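Local coordinates for protein macrophage receptor MARCO (Mus musculus, PDB 2OYA) that acts as a scavenger receptor of macrophages, recognising ligands through a cysteine-rich domain whose basic and acidic clusters both contribute to binding, at residues G27-D31 against D32-N36; D38-V41 against F42-L46; N76-W79 against D80-K83. One frame throughout, in Å; residues are numbered along the deposited sequence.

Interaction 1: G27-D31 against D32-N36; sequences GTICD and DDWDN
Ile29 and Trp34 meet across a tight reversal of the chain, and the indole is the side chain to follow. Its CB sits over the turn, 3.3 Å from Asp31 O. Because CG lies anti to the backbone N (chi1 -179°), the ring is carried back alongside the end of strand 25-29. There CE3 takes the Ile29 methyl CG2 at 3.7 Å, CZ3 has both CG2 and CD1 as neighbours, and CH2 rests 3.9 Å from Ile29 CD1; the isoleucine runs roughly perpendicular to the indole side chain. At the far corner of the indole, NE1 donates to the carbonyl of Gly98, so the one polar atom of the buried indole has a partner.

The backbone closes through Trp34 N, which donates to Asp31 O over 3.0 Å. A water donates to both Cys30 O and Asp32 O, tying the two limbs together. On the outer side Asp31 OD2 has two hydroxyl partners, Ser55 OG and Ser56 OG. Asp32 is modelled in two conformations; in one of them its carboxylate lies near Asp31 and Cys30, an approach that remains uncertain. Cys30 itself is bonded to Cys91 through a disulfide. This is a type II beta turn from Asp31 to Trp34, linking strand to helix in the scavenger receptor cysteine-rich fold.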
loop_
_atom_site.group_PDB
_atom_site.type_symbol
_atom_site.label_atom_id
_atom_site.label_comp_id
_atom_site.label_asym_id
_atom_site.label_seq_id
_atom_site.Cartn_x
_atom_site.Cartn_y
_atom_site.Cartn_z
ATOM N N GLY A 27 3.307 -8.965 -3.674
ATOM C CA GLY A 27 1.884 -9.200 -3.868
ATOM C C GLY A 27 1.109 -7.918 -3.626
ATOM O O GLY A 27 1.675 -6.890 -3.252
ATOM N N THR A 28 -0.197 -7.997 -3.824
ATOM C CA THR A 28 -1.036 -6.816 -3.858
ATOM C C THR A 28 -1.966 -6.753 -2.627
ATOM O O THR A 28 -1.943 -7.628 -1.744
ATOM C CB THR A 28 -1.856 -6.777 -5.162
ATOM O OG1 THR A 28 -2.739 -7.909 -5.198
ATOM C CG2 THR A 28 -0.922 -6.767 -6.410
ATOM N N ILE A 29 -2.760 -5.691 -2.571
ATOM C CA ILE A 29 -3.626 -5.425 -1.426
ATOM C C ILE A 29 -5.050 -5.265 -1.962
ATOM O O ILE A 29 -5.310 -4.374 -2.782
ATOM C CB ILE A 29 -3.200 -4.119 -0.730
ATOM C CG1 ILE A 29 -1.742 -4.235 -0.225
ATOM C CG2 ILE A 29 -4.169 -3.778 0.426
ATOM C CD1 ILE A 29 -1.166 -2.925 0.364
ATOM N N CYS A 30 -5.966 -6.122 -1.531
ATOM C CA CYS A 30 -7.361 -5.943 -1.925
ATOM C C CYS A 30 -7.931 -4.629 -1.372
ATOM O O CYS A 30 -7.593 -4.221 -0.251
ATOM C CB CYS A 30 -8.202 -7.142 -1.479
ATOM S SG CYS A 30 -9.891 -7.039 -2.117
ATOM N N ASP A 31 -8.788 -3.962 -2.146
ATOM C CA ASP A 31 -9.277 -2.645 -1.722
ATOM C C ASP A 31 -10.434 -2.682 -0.689
ATOM O O ASP A 31 -10.965 -1.625 -0.309
ATOM C CB ASP A 31 -9.612 -1.763 -2.911
ATOM C CG ASP A 31 -10.898 -2.194 -3.629
ATOM O OD1 ASP A 31 -11.531 -3.185 -3.196
ATOM O OD2 ASP A 31 -11.271 -1.516 -4.620
ATOM N N ASP A 32 -10.808 -3.887 -0.241
ATOM C CA ASP A 32 -11.853 -4.031 0.784
ATOM C C ASP A 32 -11.432 -3.255 2.030
ATOM O O ASP A 32 -10.410 -3.583 2.633
ATOM C CB ASP A 32 -12.053 -5.499 1.187
ATOM C CG ASP A 32 -12.601 -6.378 0.070
ATOM O OD1 ASP A 32 -13.208 -5.866 -0.902
ATOM O OD2 ASP A 32 -12.434 -7.616 0.193
ATOM N N ASP A 33 -12.219 -2.243 2.413
ATOM C CA ASP A 33 -11.931 -1.402 3.625
ATOM C C ASP A 33 -10.668 -0.545 3.504
ATOM O O ASP A 33 -10.216 0.031 4.486
ATOM C CB ASP A 33 -11.803 -2.238 4.923
ATOM C CG ASP A 33 -13.067 -2.987 5.287
ATOM O OD1 ASP A 33 -14.185 -2.510 4.971
ATOM O OD2 ASP A 33 -12.918 -4.055 5.934
ATOM N N TRP A 34 -10.093 -0.465 2.304
ATOM C CA TRP A 34 -8.866 0.299 2.084
ATOM C C TRP A 34 -9.236 1.771 2.084
ATOM O O TRP A 34 -10.018 2.220 1.249
ATOM C CB TRP A 34 -8.220 -0.108 0.766
ATOM C CG TRP A 34 -6.926 0.585 0.436
ATOM C CD1 TRP A 34 -6.724 1.568 -0.501
ATOM C CD2 TRP A 34 -5.646 0.311 1.017
ATOM N NE1 TRP A 34 -5.394 1.923 -0.535
ATOM C CE2 TRP A 34 -4.711 1.167 0.388
ATOM C CE3 TRP A 34 -5.199 -0.574 2.016
ATOM C CZ2 TRP A 34 -3.344 1.173 0.730
ATOM C CZ3 TRP A 34 -3.837 -0.577 2.354
ATOM C CH2 TRP A 34 -2.928 0.303 1.710
ATOM N N ASP A 35 -8.702 2.515 3.048
ATOM C CA ASP A 35 -9.116 3.909 3.212
ATOM C C ASP A 35 -7.908 4.857 3.356
ATOM O O ASP A 35 -6.775 4.420 3.265
ATOM C CB ASP A 35 -10.154 4.041 4.352
ATOM C CG ASP A 35 -9.580 3.764 5.725
ATOM O OD1 ASP A 35 -10.387 3.638 6.676
ATOM O OD2 ASP A 35 -8.337 3.667 5.870
ATOM N N ASN A 36 -8.159 6.158 3.547
ATOM C CA ASN A 36 -7.067 7.141 3.638
ATOM C C ASN A 36 -6.091 6.860 4.782
ATOM O O ASN A 36 -4.897 7.163 4.667
ATOM C CB ASN A 36 -7.630 8.561 3.725
ATOM C CG ASN A 36 -8.204 9.049 2.383
ATOM O OD1 ASN A 36 -7.851 8.538 1.313
ATOM N ND2 ASN A 36 -9.111 10.029 2.444
HETATM O O HOH W 1 -7.719 -3.428 2.529
#

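Interaction 2: D38-V41 against F42-L46; sequences DATV and FCRML
Asp38 to Val41 and Phe42 to Met45 form successive turns of one alpha-helix, the helix 36-45 of this scavenger receptor cysteine-rich domain. Four consecutive i to i+4 bonds join them: Phe42 N to Asp38 O, Cys43 N to Ala39 O, Arg44 N to Thr40 O and Met45 N to Val41 O. The first two are short and nearly straight. The last lengthens to 3.2 Å and bends to 149° at the hydrogen.

Arg44 folds back along the outside of the helix toward the preceding turn: its chain runs extended through chi2, then bends at chi3 (-62°), which brings the guanidinium obliquely against two methyl groups. NH2 lies 3.6 Å from Thr40 CG2, and NH1 3.9 Å from Val41 CG2. The methyls pack against the guanidinium, while NH1 donates to the carbonyls of Gly73 and Glu75, so the arginine links the helix to the loop beyond it. Thr40 turns its hydroxyl the other way, OG1 bonding to Asn36 O in the previous turn and to Gly51 N.

Toward the interior, Ala39, Phe42 and Cys43 pack on Val99 of strand 98-101, and a disulfide from Cys43 to Cys101 fastens helix to strand covalently. At the start of the segment the buried carboxylate of Asp38 accepts from Cys71 N through OD1 and from Asp35 N through OD2, its two oxygens bridging two pieces of backbone. Cys43 SG, anti to its own carbonyl carbon (chi1 -66°), is directed back along the helix to lie 3.1 Å from Ala39 O.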
loop_
_atom_site.group_PDB
_atom_site.type_symbol
_atom_site.label_atom_id
_atom_site.label_comp_id
_atom_site.label_asym_id
_atom_site.label_seq_id
_atom_site.Cartn_x
_atom_site.Cartn_y
_atom_site.Cartn_z
ATOM N N ASP A 38 -5.276 3.838 5.926
ATOM C CA ASP A 38 -4.411 2.764 5.411
ATOM C C ASP A 38 -3.383 3.300 4.415
ATOM O O ASP A 38 -2.192 2.955 4.478
ATOM C CB ASP A 38 -5.279 1.733 4.702
ATOM C CG ASP A 38 -6.317 1.134 5.609
ATOM O OD1 ASP A 38 -6.015 0.966 6.806
ATOM O OD2 ASP A 38 -7.425 0.835 5.125
ATOM N N ALA A 39 -3.863 4.140 3.488
ATOM C CA ALA A 39 -3.020 4.762 2.464
ATOM C C ALA A 39 -1.895 5.598 3.106
ATOM O O ALA A 39 -0.747 5.573 2.646
ATOM C CB ALA A 39 -3.867 5.646 1.547
ATOM N N THR A 40 -2.243 6.349 4.152
ATOM C CA THR A 40 -1.267 7.174 4.872
ATOM C C THR A 40 -0.210 6.287 5.532
ATOM O O THR A 40 0.974 6.607 5.488
ATOM C CB THR A 40 -1.966 8.114 5.881
ATOM O OG1 THR A 40 -2.785 9.038 5.146
ATOM C CG2 THR A 40 -0.967 8.916 6.726
ATOM N N VAL A 41 -0.627 5.179 6.148
ATOM C CA VAL A 41 0.366 4.268 6.736
ATOM C C VAL A 41 1.298 3.701 5.668
ATOM O O VAL A 41 2.527 3.723 5.830
ATOM C CB VAL A 41 -0.268 3.146 7.587
ATOM C CG1 VAL A 41 0.811 2.180 8.070
ATOM C CG2 VAL A 41 -0.998 3.758 8.758
ATOM N N PHE A 42 0.717 3.236 4.565
ATOM C CA PHE A 42 1.511 2.685 3.468
ATOM C C PHE A 42 2.497 3.734 2.962
ATOM O O PHE A 42 3.687 3.452 2.827
ATOM C CB PHE A 42 0.582 2.216 2.333
ATOM C CG PHE A 42 1.310 1.719 1.110
ATOM C CD1 PHE A 42 1.543 0.355 0.938
ATOM C CD2 PHE A 42 1.755 2.612 0.123
ATOM C CE1 PHE A 42 2.223 -0.115 -0.201
ATOM C CE2 PHE A 42 2.441 2.157 -1.005
ATOM C CZ PHE A 42 2.674 0.778 -1.162
ATOM N N CYS A 43 1.999 4.943 2.683
ATOM C CA CYS A 43 2.840 6.018 2.148
ATOM C C CYS A 43 3.943 6.472 3.128
ATOM O O CYS A 43 5.056 6.772 2.708
ATOM C CB CYS A 43 1.976 7.204 1.713
ATOM S SG CYS A 43 0.899 6.817 0.303
ATOM N N ARG A 44 3.628 6.489 4.420
ATOM C CA ARG A 44 4.590 6.793 5.485
ATOM C C ARG A 44 5.784 5.845 5.440
ATOM O O ARG A 44 6.944 6.269 5.649
ATOM C CB ARG A 44 3.881 6.716 6.836
ATOM C CG ARG A 44 4.753 6.851 8.083
ATOM C CD ARG A 44 3.853 6.824 9.322
ATOM N NE ARG A 44 2.908 7.944 9.359
ATOM C CZ ARG A 44 1.660 7.847 9.807
ATOM N NH1 ARG A 44 1.194 6.672 10.232
ATOM N NH2 ARG A 44 0.872 8.920 9.814
ATOM N N MET A 45 5.519 4.578 5.131
ATOM C CA MET A 45 6.595 3.592 5.010
ATOM C C MET A 45 7.625 3.987 3.950
ATOM O O MET A 45 8.823 3.694 4.093
ATOM C CB MET A 45 6.030 2.211 4.716
ATOM C CG MET A 45 5.190 1.652 5.852
ATOM S SD MET A 45 4.484 0.061 5.411
ATOM C CE MET A 45 5.948 -0.995 5.386
ATOM N N LEU A 46 7.157 4.672 2.904
ATOM C CA LEU A 46 8.025 5.149 1.827
ATOM C C LEU A 46 8.570 6.561 2.072
ATOM O O LEU A 46 9.280 7.124 1.219
ATOM C CB LEU A 46 7.291 5.053 0.479
ATOM C CG LEU A 46 6.947 3.650 -0.025
ATOM C CD1 LEU A 46 6.011 3.761 -1.230
ATOM C CD2 LEU A 46 8.210 2.892 -0.398
#

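Interaction 3: N76-W79 against D80-K83; sequences NSLW and DCSK
Leu78 and Cys81 touch on the inner side of a short 3-10 turn, one of the compact loop elements of this disulfide-rich domain. Leu78 CD2 lies 4.1 Å from Cys81 SG, and the sulfur is bonded to Cys71; Leu78 also packs on Leu66, Val41 and Phe42, which makes this the buried half. Two i to i+3 bonds wind the backbone: Asp80 N to Ser77 O and Cys81 N to Leu78 O, both 3.0 Å. Ser77 opens the turn as an ST turn. Its OG, anti to the backbone N (chi1 168°), accepts from Trp79 N.

The open side is looser and watery. Asp80 OD2 approaches Ser77 CB only to 3.8 Å and reaches Asn76 N through a shared water. Trp79, exposed, meets the ring of Trp86 with the planes about 45° apart. Lys83 bridges the two sides: its aliphatic chain packs on Leu66 and brings CE 3.5 Å from Leu78 O, with a bound sulfate about 5 Å from the side chain. Its ammonium NZ donates to Cys81 O at 3.1 Å, almost in line with the carbonyl bond. NZ also donates to a water 2.8 Å away that in turn donates to Trp79 O.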
loop_
_atom_site.group_PDB
_atom_site.type_symbol
_atom_site.label_atom_id
_atom_site.label_comp_id
_atom_site.label_asym_id
_atom_site.label_seq_id
_atom_site.Cartn_x
_atom_site.Cartn_y
_atom_site.Cartn_z
ATOM N N ASN A 76 3.422 3.036 12.057
ATOM C CA ASN A 76 4.630 3.272 11.258
ATOM C C ASN A 76 4.760 2.266 10.130
ATOM O O ASN A 76 5.541 2.462 9.208
ATOM C CB ASN A 76 5.889 3.251 12.125
ATOM C CG ASN A 76 5.872 4.332 13.189
ATOM O OD1 ASN A 76 6.034 4.044 14.377
ATOM N ND2 ASN A 76 5.643 5.582 12.769
ATOM N N SER A 77 3.954 1.208 10.214
ATOM C CA SER A 77 4.016 0.099 9.292
ATOM C C SER A 77 2.646 -0.559 9.132
ATOM O O SER A 77 1.867 -0.640 10.094
ATOM C CB SER A 77 5.017 -0.917 9.861
ATOM O OG SER A 77 4.960 -2.150 9.191
ATOM N N LEU A 78 2.356 -1.053 7.924
ATOM C CA LEU A 78 1.145 -1.881 7.711
ATOM C C LEU A 78 1.178 -3.155 8.536
ATOM O O LEU A 78 0.132 -3.758 8.821
ATOM C CB LEU A 78 0.983 -2.276 6.241
ATOM C CG LEU A 78 0.482 -1.226 5.250
ATOM C CD1 LEU A 78 0.341 -1.847 3.857
ATOM C CD2 LEU A 78 -0.842 -0.632 5.693
ATOM N N TRP A 79 2.386 -3.585 8.893
ATOM C CA TRP A 79 2.539 -4.779 9.713
ATOM C C TRP A 79 1.887 -4.549 11.092
ATOM O O TRP A 79 1.428 -5.496 11.727
ATOM C CB TRP A 79 4.022 -5.177 9.828
ATOM C CG TRP A 79 4.539 -6.098 8.708
ATOM C CD1 TRP A 79 4.945 -7.401 8.848
ATOM C CD2 TRP A 79 4.750 -5.764 7.315
ATOM N NE1 TRP A 79 5.383 -7.902 7.627
ATOM C CE2 TRP A 79 5.261 -6.923 6.675
ATOM C CE3 TRP A 79 4.531 -4.605 6.547
ATOM C CZ2 TRP A 79 5.574 -6.961 5.301
ATOM C CZ3 TRP A 79 4.837 -4.643 5.173
ATOM C CH2 TRP A 79 5.362 -5.821 4.572
ATOM N N ASP A 80 1.821 -3.288 11.527
ATOM C CA ASP A 80 1.178 -2.933 12.809
ATOM C C ASP A 80 -0.335 -2.746 12.711
ATOM O O ASP A 80 -1.014 -2.603 13.735
ATOM C CB ASP A 80 1.798 -1.668 13.397
ATOM C CG ASP A 80 3.206 -1.884 13.873
ATOM O OD1 ASP A 80 3.457 -2.858 14.617
ATOM O OD2 ASP A 80 4.069 -1.085 13.491
ATOM N N CYS A 81 -0.870 -2.757 11.490
ATOM C CA CYS A 81 -2.311 -2.586 11.309
ATOM C C CYS A 81 -3.098 -3.855 11.461
ATOM O O CYS A 81 -2.644 -4.931 11.083
ATOM C CB CYS A 81 -2.619 -2.016 9.936
ATOM S SG CYS A 81 -1.888 -0.434 9.691
ATOM N N SER A 82 -4.303 -3.711 11.986
ATOM C CA SER A 82 -5.274 -4.779 11.943
ATOM C C SER A 82 -5.630 -5.041 10.473
ATOM O O SER A 82 -5.763 -4.091 9.688
ATOM C CB SER A 82 -6.522 -4.359 12.695
ATOM O OG SER A 82 -7.487 -5.379 12.603
ATOM N N LYS A 83 -5.784 -6.319 10.126
ATOM C CA LYS A 83 -6.079 -6.758 8.753
ATOM C C LYS A 83 -6.408 -8.257 8.765
ATOM O O LYS A 83 -6.209 -8.928 9.788
ATOM C CB LYS A 83 -4.878 -6.447 7.831
ATOM C CG LYS A 83 -3.575 -7.136 8.228
ATOM C CD LYS A 83 -2.339 -6.265 7.996
ATOM C CE LYS A 83 -1.088 -7.006 8.448
ATOM N NZ LYS A 83 -1.116 -7.321 9.911
HETATM O O HOH W 2 3.305 1.447 14.453
HETATM O O HOH W 3 1.534 -8.067 10.543
#

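How the interactions relate
The three local contacts show how a small domain with little regular structure can be assembled from turns that share their apolar faces. Interaction 1 leads directly into interaction 2: Trp34 CH2 rests 4.0 Å from Phe42 CB, so the indole lies between the strand and the helix. Interaction 3 touches both, with Leu78 CD1 4.0 Å from Ile29 CD1 and Val41 CG1 3.6 Å from Leu78 N. Met45 SD also comes within 3.5 Å of Leu78 N. The centres lie 10 to 12 Å apart, and each contact contributes one cysteine to a different disulfide. The bound sulfate lies near interaction 3, beside Lys83, and probably came from the crystallisation liquor.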